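Local coordinates for protein alpha-L-rhamnosidase (Aspergillus terreus, PDB 6GSZ) that probably hydrolyses terminal non-reducing alpha-L-rhamnose residues of alpha-L-rhamnosides, at residues N453-R464 with Q755-A763; V724-M733 with W742-S750. One frame throughout, in Å; residues are numbered along the deposited sequence.

Interaction 1 (N453-R464 with Q755-A763); sequences NFFSIPTDCPQR and QMTSFNHYA. With BGC (beta-D-glucopyranose), chain B; EDO (1,2-ethanediol), chain C.
His761 lies flat beneath the carbonyl of Asp460, whose O sits 3.1 Å above the centre of the imidazole ring, and this is the tight middle of the contact. Bonds at the ring's edge help fix its rotation: His761 ND1 pairs with Ser758 OG at 2.8 Å, and His761 NE2 donates to O1 of the bound glucose at 2.9 Å and 164°. Ser758 OG also accepts from Asn760 N, closing an ST turn, and takes a weak bond from Gln463 NE2. Beside this, Asn453 ND2 reaches Asn760 O (3.1 Å) from above the carbonyl plane, while Asn453 OD1 accepts in its own plane from Thr459 OG1. Tyr762 CE2 leans obliquely on Phe454 CE1 at 3.6 Å. A water lies over one face of the Tyr762 ring and links Tyr762 N to the carbonyls of Thr459 and Asp460. The packing is looser at the Met756 end, where this partly exposed side chain lays CG near the guanidinium of Arg464 and a water joins Arg464 NH1 to Thr757 N; Glu740 and Glu466 hold that arginine from outside. Asn453 ends helix 437-453, helix 471-484 backs Phe454 and Tyr762, and strand 335-337 flanks Pro462 and Asn760.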
loop_
_atom_site.group_PDB
_atom_site.type_symbol
_atom_site.label_atom_id
_atom_site.label_comp_id
_atom_site.label_asym_id
_atom_site.label_seq_id
_atom_site.Cartn_x
_atom_site.Cartn_y
_atom_site.Cartn_z
ATOM N N ASN A 453 -1.346 -1.111 6.655
ATOM C CA ASN A 453 -0.809 -2.220 5.914
ATOM C C ASN A 453 -0.234 -1.842 4.538
ATOM O O ASN A 453 0.203 -2.744 3.797
ATOM C CB ASN A 453 -1.856 -3.301 5.773
ATOM C CG ASN A 453 -2.115 -4.009 7.080
ATOM O OD1 ASN A 453 -1.223 -4.731 7.569
ATOM N ND2 ASN A 453 -3.296 -3.815 7.671
ATOM N N PHE A 454 -0.133 -0.552 4.223
ATOM C CA PHE A 454 0.638 -0.100 3.059
ATOM C C PHE A 454 1.903 0.538 3.624
ATOM O O PHE A 454 1.972 1.733 3.830
ATOM C CB PHE A 454 -0.213 0.805 2.163
ATOM C CG PHE A 454 -1.054 0.059 1.151
ATOM C CD1 PHE A 454 -2.049 -0.834 1.537
ATOM C CD2 PHE A 454 -0.741 0.160 -0.194
ATOM C CE1 PHE A 454 -2.795 -1.521 0.579
ATOM C CE2 PHE A 454 -1.485 -0.546 -1.134
ATOM C CZ PHE A 454 -2.451 -1.415 -0.735
ATOM N N PHE A 455 2.815 -0.345 4.038
ATOM C CA PHE A 455 4.014 0.064 4.819
ATOM C C PHE A 455 5.231 -0.498 4.093
ATOM O O PHE A 455 5.705 -1.577 4.494
ATOM C CB PHE A 455 3.916 -0.494 6.236
ATOM C CG PHE A 455 4.785 0.174 7.277
ATOM C CD1 PHE A 455 6.160 -0.083 7.354
ATOM C CD2 PHE A 455 4.249 1.090 8.171
ATOM C CE1 PHE A 455 6.944 0.534 8.301
ATOM C CE2 PHE A 455 5.052 1.696 9.125
ATOM C CZ PHE A 455 6.388 1.429 9.187
ATOM N N SER A 456 5.644 0.166 3.001
ATOM C CA SER A 456 6.727 -0.233 2.022
ATOM C C SER A 456 6.183 -1.310 1.051
ATOM O O SER A 456 6.348 -1.164 -0.145
ATOM C CB SER A 456 8.084 -0.619 2.697
ATOM O OG SER A 456 9.049 -0.780 1.721
ATOM N N ILE A 457 5.603 -2.379 1.617
ATOM C CA ILE A 457 4.969 -3.497 0.901
ATOM C C ILE A 457 3.533 -3.624 1.437
ATOM O O ILE A 457 3.226 -3.115 2.519
ATOM C CB ILE A 457 5.763 -4.801 1.097
ATOM C CG1 ILE A 457 5.763 -5.231 2.567
ATOM C CG2 ILE A 457 7.164 -4.682 0.538
ATOM C CD1 ILE A 457 6.052 -6.705 2.771
ATOM N N PRO A 458 2.610 -4.275 0.701
ATOM C CA PRO A 458 1.264 -4.503 1.191
ATOM C C PRO A 458 1.263 -5.700 2.137
ATOM O O PRO A 458 1.363 -6.849 1.701
ATOM C CB PRO A 458 0.461 -4.753 -0.090
ATOM C CG PRO A 458 1.489 -5.355 -1.048
ATOM C CD PRO A 458 2.841 -4.839 -0.620
ATOM N N THR A 459 1.150 -5.387 3.409
ATOM C CA THR A 459 1.278 -6.397 4.457
ATOM C C THR A 459 -0.077 -7.012 4.823
ATOM O O THR A 459 -1.117 -6.376 4.676
ATOM C CB THR A 459 1.914 -5.867 5.749
ATOM O OG1 THR A 459 1.177 -4.769 6.274
ATOM C CG2 THR A 459 3.339 -5.402 5.572
ATOM N N ASP A 460 -0.051 -8.274 5.271
ATOM C CA ASP A 460 -1.210 -8.884 5.832
ATOM C C ASP A 460 -1.664 -8.186 7.117
ATOM O O ASP A 460 -2.847 -7.973 7.355
ATOM C CB ASP A 460 -1.023 -10.370 6.121
ATOM C CG ASP A 460 0.086 -10.730 7.115
ATOM O OD1 ASP A 460 1.165 -10.090 7.097
ATOM O OD2 ASP A 460 -0.175 -11.682 7.898
ATOM N N CYS A 461 -0.688 -7.892 7.993
ATOM C CA CYS A 461 -0.986 -7.242 9.256
ATOM C C CYS A 461 0.249 -6.485 9.746
ATOM O O CYS A 461 1.318 -6.672 9.202
ATOM C CB CYS A 461 -1.451 -8.233 10.325
ATOM S SG CYS A 461 -0.270 -9.557 10.694
ATOM N N PRO A 462 0.075 -5.538 10.676
ATOM C CA PRO A 462 1.166 -4.686 11.129
ATOM C C PRO A 462 1.637 -4.900 12.563
ATOM O O PRO A 462 2.505 -4.162 12.967
ATOM C CB PRO A 462 0.445 -3.315 11.085
ATOM C CG PRO A 462 -0.949 -3.623 11.591
ATOM C CD PRO A 462 -1.231 -5.042 11.132
ATOM N N GLN A 463 1.102 -5.888 13.264
ATOM C CA GLN A 463 1.303 -5.942 14.738
ATOM C C GLN A 463 2.068 -7.176 15.204
ATOM O O GLN A 463 2.954 -7.010 16.055
ATOM C CB GLN A 463 -0.052 -5.775 15.438
ATOM C CG GLN A 463 -0.954 -7.001 15.506
ATOM C CD GLN A 463 -1.457 -7.495 14.172
ATOM O OE1 GLN A 463 -0.737 -8.163 13.437
ATOM N NE2 GLN A 463 -2.707 -7.191 13.837
ATOM N N ARG A 464 1.749 -8.361 14.725
ATOM C CA ARG A 464 2.331 -9.589 15.209
ATOM C C ARG A 464 3.639 -9.884 14.461
ATOM O O ARG A 464 4.184 -9.051 13.751
ATOM C CB ARG A 464 1.321 -10.744 15.145
ATOM C CG ARG A 464 0.959 -11.217 13.741
ATOM C CD ARG A 464 -0.174 -12.219 13.792
ATOM N NE ARG A 464 -0.550 -12.696 12.478
ATOM C CZ ARG A 464 -1.791 -12.993 12.093
ATOM N NH1 ARG A 464 -2.752 -13.026 13.001
ATOM N NH2 ARG A 464 -2.028 -13.240 10.803
ATOM N N GLN A 755 -4.686 -19.169 17.365
ATOM C CA GLN A 755 -3.369 -18.624 17.576
ATOM C C GLN A 755 -3.117 -17.498 16.563
ATOM O O GLN A 755 -2.354 -16.545 16.825
ATOM C CB GLN A 755 -2.288 -19.709 17.422
ATOM N N MET A 756 -3.737 -17.627 15.387
ATOM C CA MET A 756 -3.666 -16.630 14.309
ATOM C C MET A 756 -4.906 -15.737 14.421
ATOM O O MET A 756 -5.981 -16.108 13.935
ATOM C CB MET A 756 -3.619 -17.318 12.950
ATOM C CG MET A 756 -3.463 -16.411 11.772
ATOM S SD MET A 756 -3.918 -17.207 10.222
ATOM C CE MET A 756 -5.696 -17.098 10.307
ATOM N N THR A 757 -4.763 -14.588 15.089
ATOM C CA THR A 757 -5.847 -13.619 15.245
ATOM C C THR A 757 -5.294 -12.198 15.243
ATOM O O THR A 757 -4.503 -11.853 16.132
ATOM C CB THR A 757 -6.656 -13.867 16.519
ATOM O OG1 THR A 757 -7.226 -15.180 16.458
ATOM C CG2 THR A 757 -7.758 -12.860 16.720
ATOM N N SER A 758 -5.697 -11.392 14.269
ATOM C CA SER A 758 -5.287 -10.015 14.121
ATOM C C SER A 758 -6.530 -9.113 14.072
ATOM O O SER A 758 -7.584 -9.484 13.507
ATOM C CB SER A 758 -4.432 -9.859 12.878
ATOM O OG SER A 758 -4.656 -8.635 12.211
ATOM N N PHE A 759 -6.385 -7.880 14.575
ATOM C CA PHE A 759 -7.425 -6.872 14.507
ATOM C C PHE A 759 -7.107 -5.806 13.438
ATOM O O PHE A 759 -7.673 -4.699 13.495
ATOM C CB PHE A 759 -7.682 -6.224 15.879
ATOM C CG PHE A 759 -8.242 -7.211 16.859
ATOM C CD1 PHE A 759 -9.605 -7.380 16.939
ATOM C CD2 PHE A 759 -7.422 -7.997 17.663
ATOM C CE1 PHE A 759 -10.143 -8.308 17.819
ATOM C CE2 PHE A 759 -7.967 -8.915 18.540
ATOM C CZ PHE A 759 -9.322 -9.073 18.615
ATOM N N ASN A 760 -6.242 -6.116 12.465
ATOM C CA ASN A 760 -5.897 -5.112 11.467
ATOM C C ASN A 760 -5.395 -5.773 10.181
ATOM O O ASN A 760 -4.210 -5.745 9.866
ATOM C CB ASN A 760 -4.865 -4.132 12.011
ATOM C CG ASN A 760 -4.839 -2.810 11.289
ATOM O OD1 ASN A 760 -5.491 -2.658 10.240
ATOM N ND2 ASN A 760 -4.104 -1.833 11.797
ATOM N N HIS A 761 -6.343 -6.349 9.436
ATOM C CA HIS A 761 -6.136 -6.973 8.109
ATOM C C HIS A 761 -7.116 -6.326 7.138
ATOM O O HIS A 761 -8.281 -6.229 7.510
ATOM C CB HIS A 761 -6.491 -8.471 8.171
ATOM C CG HIS A 761 -5.409 -9.460 8.408
ATOM N ND1 HIS A 761 -4.740 -9.551 9.617
ATOM C CD2 HIS A 761 -4.950 -10.466 7.623
ATOM C CE1 HIS A 761 -3.879 -10.550 9.539
ATOM N NE2 HIS A 761 -3.967 -11.134 8.307
ATOM N N TYR A 762 -6.664 -5.881 5.957
ATOM C CA TYR A 762 -7.606 -5.276 4.984
ATOM C C TYR A 762 -8.482 -6.248 4.215
ATOM O O TYR A 762 -9.427 -5.765 3.559
ATOM C CB TYR A 762 -6.875 -4.317 4.029
ATOM C CG TYR A 762 -5.646 -4.799 3.301
ATOM C CD1 TYR A 762 -5.612 -5.983 2.605
ATOM C CD2 TYR A 762 -4.477 -4.053 3.334
ATOM C CE1 TYR A 762 -4.495 -6.387 1.895
ATOM C CE2 TYR A 762 -3.338 -4.452 2.649
ATOM C CZ TYR A 762 -3.318 -5.666 1.986
ATOM O OH TYR A 762 -2.187 -6.043 1.310
ATOM N N ALA A 763 -8.280 -7.566 4.262
ATOM C CA ALA A 763 -9.061 -8.458 3.388
ATOM C C ALA A 763 -10.557 -8.239 3.525
ATOM O O ALA A 763 -11.212 -8.147 2.498
ATOM C CB ALA A 763 -8.703 -9.920 3.653
HETATM C C2 BGC B . -2.675 -13.889 5.523
HETATM C C3 BGC B . -3.217 -15.015 4.687
HETATM C C4 BGC B . -2.512 -16.350 4.783
HETATM C C5 BGC B . -2.396 -16.603 6.207
HETATM C C6 BGC B . -1.738 -17.965 6.309
HETATM C C1 BGC B . -2.447 -14.370 6.945
HETATM O O1 BGC B . -2.067 -13.263 7.737
HETATM O O2 BGC B . -3.686 -12.945 5.789
HETATM O O3 BGC B . -3.009 -14.688 3.418
HETATM O O4 BGC B . -3.117 -17.469 4.094
HETATM O O5 BGC B . -1.687 -15.579 6.976
HETATM O O6 BGC B . -1.456 -18.220 7.689
HETATM C C1 EDO C . 7.104 1.468 -2.706
HETATM O O1 EDO C . 7.423 1.015 -1.341
HETATM C C2 EDO C . 6.991 2.990 -2.851
HETATM O O2 EDO C . 5.607 3.511 -2.681
HETATM O O HOH W 1 -0.919 -8.405 1.591
HETATM O O HOH W 2 -3.990 -6.679 5.347
HETATM O O HOH W 3 -2.008 -13.997 15.916
#

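Interaction 2 (V724-M733 with W742-S750); sequences VPSWLYQVVM and WDSMLPNGS. With NAG (2-acetamido-2-deoxy-beta-D-glucopyranose), chain F; NAG (2-acetamido-2-deoxy-beta-D-glucopyranose), chain H.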
loop_
_atom_site.group_PDB
_atom_site.type_symbol
_atom_site.label_atom_id
_atom_site.label_comp_id
_atom_site.label_asym_id
_atom_site.label_seq_id
_atom_site.Cartn_x
_atom_site.Cartn_y
_atom_site.Cartn_z
ATOM N N VAL A 724 -22.515 -11.168 14.651
ATOM C CA VAL A 724 -21.419 -11.918 14.070
ATOM C C VAL A 724 -21.971 -13.108 13.292
ATOM O O VAL A 724 -22.943 -13.743 13.741
ATOM C CB VAL A 724 -20.443 -12.344 15.180
ATOM C CG1 VAL A 724 -21.025 -13.396 16.106
ATOM C CG2 VAL A 724 -19.122 -12.849 14.625
ATOM N N PRO A 725 -21.401 -13.494 12.129
ATOM C CA PRO A 725 -20.377 -12.745 11.384
ATOM C C PRO A 725 -20.964 -11.708 10.413
ATOM O O PRO A 725 -21.932 -12.009 9.674
ATOM C CB PRO A 725 -19.699 -13.888 10.606
ATOM C CG PRO A 725 -20.799 -14.826 10.255
ATOM C CD PRO A 725 -21.709 -14.777 11.469
ATOM N N SER A 726 -20.360 -10.523 10.366
ATOM C CA SER A 726 -20.766 -9.430 9.501
ATOM C C SER A 726 -19.708 -8.327 9.596
ATOM O O SER A 726 -18.826 -8.369 10.463
ATOM C CB SER A 726 -22.124 -8.863 9.894
ATOM O OG SER A 726 -22.038 -8.263 11.174
ATOM N N TRP A 727 -19.773 -7.340 8.724
ATOM C CA TRP A 727 -18.865 -6.187 8.818
ATOM C C TRP A 727 -19.174 -5.281 10.018
ATOM O O TRP A 727 -18.277 -4.896 10.765
ATOM C CB TRP A 727 -18.893 -5.378 7.537
ATOM C CG TRP A 727 -18.347 -6.106 6.359
ATOM C CD1 TRP A 727 -17.046 -6.155 5.969
ATOM C CD2 TRP A 727 -19.083 -6.841 5.367
ATOM N NE1 TRP A 727 -16.907 -6.928 4.850
ATOM C CE2 TRP A 727 -18.148 -7.338 4.438
ATOM C CE3 TRP A 727 -20.432 -7.152 5.194
ATOM C CZ2 TRP A 727 -18.517 -8.127 3.351
ATOM C CZ3 TRP A 727 -20.799 -7.938 4.124
ATOM C CH2 TRP A 727 -19.854 -8.409 3.214
ATOM N N LEU A 728 -20.450 -4.942 10.221
ATOM C CA LEU A 728 -20.786 -3.952 11.244
ATOM C C LEU A 728 -20.710 -4.546 12.642
ATOM O O LEU A 728 -20.642 -3.775 13.598
ATOM C CB LEU A 728 -22.176 -3.352 10.984
ATOM C CG LEU A 728 -22.304 -2.572 9.696
ATOM C CD1 LEU A 728 -23.652 -1.856 9.632
ATOM C CD2 LEU A 728 -21.160 -1.609 9.475
ATOM N N TYR A 729 -20.683 -5.875 12.766
ATOM C CA TYR A 729 -20.380 -6.453 14.083
ATOM C C TYR A 729 -19.056 -5.881 14.583
ATOM O O TYR A 729 -18.919 -5.532 15.741
ATOM C CB TYR A 729 -20.313 -7.971 14.003
ATOM C CG TYR A 729 -19.685 -8.631 15.197
ATOM C CD1 TYR A 729 -20.380 -8.718 16.378
ATOM C CD2 TYR A 729 -18.411 -9.164 15.144
ATOM C CE1 TYR A 729 -19.817 -9.323 17.489
ATOM C CE2 TYR A 729 -17.822 -9.774 16.235
ATOM C CZ TYR A 729 -18.535 -9.854 17.422
ATOM O OH TYR A 729 -17.969 -10.453 18.511
ATOM N N GLN A 730 -18.064 -5.840 13.689
ATOM C CA GLN A 730 -16.739 -5.382 14.124
ATOM C C GLN A 730 -16.809 -3.904 14.543
ATOM O O GLN A 730 -16.175 -3.512 15.516
ATOM C CB GLN A 730 -15.687 -5.620 13.025
ATOM C CG GLN A 730 -15.685 -7.040 12.503
ATOM C CD GLN A 730 -14.551 -7.390 11.569
ATOM O OE1 GLN A 730 -13.949 -6.511 10.951
ATOM N NE2 GLN A 730 -14.255 -8.686 11.444
ATOM N N VAL A 731 -17.684 -3.119 13.898
ATOM C CA VAL A 731 -17.871 -1.703 14.202
ATOM C C VAL A 731 -18.543 -1.529 15.589
ATOM O O VAL A 731 -18.117 -0.712 16.435
ATOM C CB VAL A 731 -18.690 -1.015 13.083
ATOM C CG1 VAL A 731 -19.021 0.411 13.466
ATOM C CG2 VAL A 731 -17.899 -1.019 11.764
ATOM N N VAL A 732 -19.611 -2.277 15.838
ATOM C CA VAL A 732 -20.362 -2.109 17.079
ATOM C C VAL A 732 -19.572 -2.702 18.251
ATOM O O VAL A 732 -19.894 -2.358 19.378
ATOM C CB VAL A 732 -21.811 -2.624 16.984
ATOM C CG1 VAL A 732 -22.582 -1.941 15.861
ATOM C CG2 VAL A 732 -21.907 -4.138 16.894
ATOM N N MET A 733 -18.542 -3.527 17.990
ATOM C CA MET A 733 -17.629 -4.023 19.037
ATOM C C MET A 733 -16.460 -3.047 19.257
ATOM O O MET A 733 -15.489 -3.377 19.931
ATOM C CB MET A 733 -17.098 -5.398 18.647
ATOM C CG MET A 733 -18.151 -6.481 18.683
ATOM S SD MET A 733 -18.750 -6.822 20.349
ATOM C CE MET A 733 -17.298 -7.559 21.081
ATOM N N TRP A 742 -13.752 -12.757 10.860
ATOM C CA TRP A 742 -15.055 -12.129 11.136
ATOM C C TRP A 742 -15.203 -11.948 12.659
ATOM O O TRP A 742 -15.663 -10.886 13.166
ATOM C CB TRP A 742 -16.207 -12.944 10.522
ATOM C CG TRP A 742 -16.129 -13.006 9.026
ATOM C CD1 TRP A 742 -15.822 -14.066 8.243
ATOM C CD2 TRP A 742 -16.403 -11.921 8.142
ATOM N NE1 TRP A 742 -15.850 -13.714 6.915
ATOM C CE2 TRP A 742 -16.169 -12.389 6.835
ATOM C CE3 TRP A 742 -16.743 -10.573 8.339
ATOM C CZ2 TRP A 742 -16.388 -11.593 5.721
ATOM C CZ3 TRP A 742 -16.949 -9.786 7.231
ATOM C CH2 TRP A 742 -16.734 -10.288 5.946
ATOM N N ASP A 743 -14.735 -12.958 13.395
ATOM C CA ASP A 743 -14.883 -13.018 14.860
ATOM C C ASP A 743 -13.510 -12.918 15.553
ATOM O O ASP A 743 -13.253 -13.672 16.489
ATOM C CB ASP A 743 -15.620 -14.314 15.282
ATOM C CG ASP A 743 -14.989 -15.607 14.769
ATOM O OD1 ASP A 743 -14.015 -15.536 13.958
ATOM O OD2 ASP A 743 -15.527 -16.676 15.068
ATOM N N SER A 744 -12.632 -11.982 15.161
ATOM C CA SER A 744 -11.347 -11.869 15.864
ATOM C C SER A 744 -11.621 -11.629 17.347
ATOM O O SER A 744 -10.852 -12.085 18.195
ATOM C CB SER A 744 -10.469 -10.787 15.296
ATOM O OG SER A 744 -9.779 -11.218 14.121
ATOM N N MET A 745 -12.668 -10.851 17.657
ATOM C CA MET A 745 -13.199 -10.764 19.042
ATOM C C MET A 745 -14.595 -11.401 19.071
ATOM O O MET A 745 -15.393 -11.172 18.145
ATOM C CB MET A 745 -13.316 -9.309 19.508
ATOM C CG MET A 745 -13.758 -9.114 20.958
ATOM S SD MET A 745 -13.542 -7.382 21.493
ATOM C CE MET A 745 -11.747 -7.334 21.656
ATOM N N LEU A 746 -14.872 -12.178 20.121
ATOM C CA LEU A 746 -16.166 -12.809 20.311
ATOM C C LEU A 746 -17.104 -11.817 21.006
ATOM O O LEU A 746 -16.686 -10.820 21.582
ATOM C CB LEU A 746 -15.966 -14.097 21.119
ATOM C CG LEU A 746 -14.886 -15.041 20.593
ATOM C CD1 LEU A 746 -14.794 -16.270 21.480
ATOM C CD2 LEU A 746 -15.136 -15.451 19.146
ATOM N N PRO A 747 -18.442 -11.985 20.924
ATOM C CA PRO A 747 -19.354 -10.964 21.447
ATOM C C PRO A 747 -19.226 -10.544 22.918
ATOM O O PRO A 747 -19.577 -9.399 23.244
ATOM C CB PRO A 747 -20.757 -11.542 21.159
ATOM C CG PRO A 747 -20.516 -12.505 19.996
ATOM C CD PRO A 747 -19.129 -13.079 20.232
ATOM N N ASN A 748 -18.649 -11.388 23.776
ATOM C CA ASN A 748 -18.478 -10.997 25.212
ATOM C C ASN A 748 -17.143 -10.281 25.427
ATOM O O ASN A 748 -16.828 -9.899 26.540
ATOM C CB ASN A 748 -18.524 -12.180 26.175
ATOM C CG ASN A 748 -17.554 -13.269 25.788
ATOM O OD1 ASN A 748 -16.631 -13.062 24.983
ATOM N ND2 ASN A 748 -17.767 -14.438 26.359
ATOM N N GLY A 749 -16.334 -10.145 24.376
ATOM C CA GLY A 749 -15.112 -9.368 24.488
ATOM C C GLY A 749 -13.867 -10.224 24.472
ATOM O O GLY A 749 -12.775 -9.665 24.438
ATOM N N SER A 750 -14.010 -11.546 24.590
ATOM C CA SER A 750 -12.862 -12.462 24.533
ATOM C C SER A 750 -12.288 -12.517 23.118
ATOM O O SER A 750 -13.040 -12.423 22.144
ATOM C CB SER A 750 -13.254 -13.846 24.964
ATOM O OG SER A 750 -13.505 -13.855 26.353
HETATM C C1 NAG F . -16.927 -15.513 25.982
HETATM C C2 NAG F . -16.819 -16.525 27.068
HETATM C C3 NAG F . -16.431 -17.880 26.508
HETATM C C4 NAG F . -17.319 -18.277 25.323
HETATM C C5 NAG F . -17.235 -17.183 24.263
HETATM C C6 NAG F . -18.054 -17.354 22.975
HETATM C C7 NAG F . -16.222 -15.339 29.140
HETATM C C8 NAG F . -15.075 -14.993 30.041
HETATM N N2 NAG F . -15.866 -16.036 28.046
HETATM O O3 NAG F . -16.639 -18.793 27.586
HETATM O O4 NAG F . -16.887 -19.561 24.846
HETATM O O5 NAG F . -17.730 -16.007 24.900
HETATM O O6 NAG F . -19.454 -17.420 23.242
HETATM O O7 NAG F . -17.374 -15.013 29.430
HETATM C C1 NAG H . -17.349 -0.288 23.457
HETATM C C2 NAG H . -17.191 -1.433 24.480
HETATM C C3 NAG H . -18.238 -1.295 25.565
HETATM C C4 NAG H . -18.183 0.111 26.147
HETATM C C5 NAG H . -18.238 1.178 25.046
HETATM C C6 NAG H . -18.047 2.565 25.628
HETATM C C7 NAG H . -16.192 -3.588 23.729
HETATM C C8 NAG H . -16.455 -4.875 22.997
HETATM N N2 NAG H . -17.248 -2.759 23.863
HETATM O O3 NAG H . -17.977 -2.254 26.594
HETATM O O4 NAG H . -19.283 0.255 27.024
HETATM O O5 NAG H . -17.202 0.969 24.079
HETATM O O6 NAG H . -18.045 3.502 24.553
HETATM O O7 NAG H . -15.044 -3.365 24.131
HETATM O O HOH W 4 -18.029 -10.318 12.087
#
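Pro725 and Trp742 bring the two backbones closest, CA to CA 5.4 Å, just after the cis peptide bond preceding Pro725 and just before the short helix 727-732, along which the loop 742-750 passes on its way to a type I turn from Leu746 to Gly749. This is a helix-and-loop contact in the six-hairpin glycosidase domain, an (alpha/alpha)6 barrel. Ser726 is the N-cap of the helix, its OG accepting from Tyr729 N and also hydrogen-bonded to Glu723 O, and a water bridges Ser726 N to Trp742 O.

At the inner end the two indoles form an edge-to-face pair: the six-membered ring of Trp742 presents CH2 to the face of Trp727, 3.5 Å from NE1, with the planes at 84°. Both indole N-H groups turn to carbonyls elsewhere, that of Trp727 to Val764 O and that of Trp742 to Thr694 O. Gln730, extended beyond CG, sends NE2 to Trp742 O in a nearly straight bond of 3.1 Å and 174°, while its OE1 accepts from Trp739 N.

Tyr729 is the second bridge. With CG anti to the backbone N (chi1 166°), its ring extends to the loop, and Tyr729 OH donates to Met745 O at 2.7 Å from above the carbonyl plane. Val724 covers one face of this ring and Met733 CG the opposite face, so the phenol is clamped; Pro747 crosses near its hydroxyl. The doubly bent chain of Met733 then carries CE to Met745 SD (3.8 Å), close to the acetyl methyl of a neighbouring N-acetylglucosamine. The outer end belongs to the glycan: Asn748 OD1 accepts from Ser750 N in an Asx turn, and Asn748 ND2 is bonded covalently to C1 of its N-acetylglucosamine at 1.4 Å.

Along the chain the order is 453-464, 724-733, 742-750, 755-763, so interaction 2 is nested inside the long excursion, about half of it helical and without strands, closed by interaction 1. Their centres lie about 18 Å apart within the six-hairpin domain, interaction 1 deep beside the sugar pocket and interaction 2 nearer the glycosylated surface. They touch directly: Ser744 OG probably hydrogen-bonds to Ser758 O, and the Phe759 ring packs on Ser744. Helix 437-453 leads into interaction 1 and also receives Trp727, Leu728 and Val731 of interaction 2, while strand 351-361 meets Phe759 and Met745. A continuous run of contacts thus connects the pocket that holds the glucose with a glycan-bearing turn.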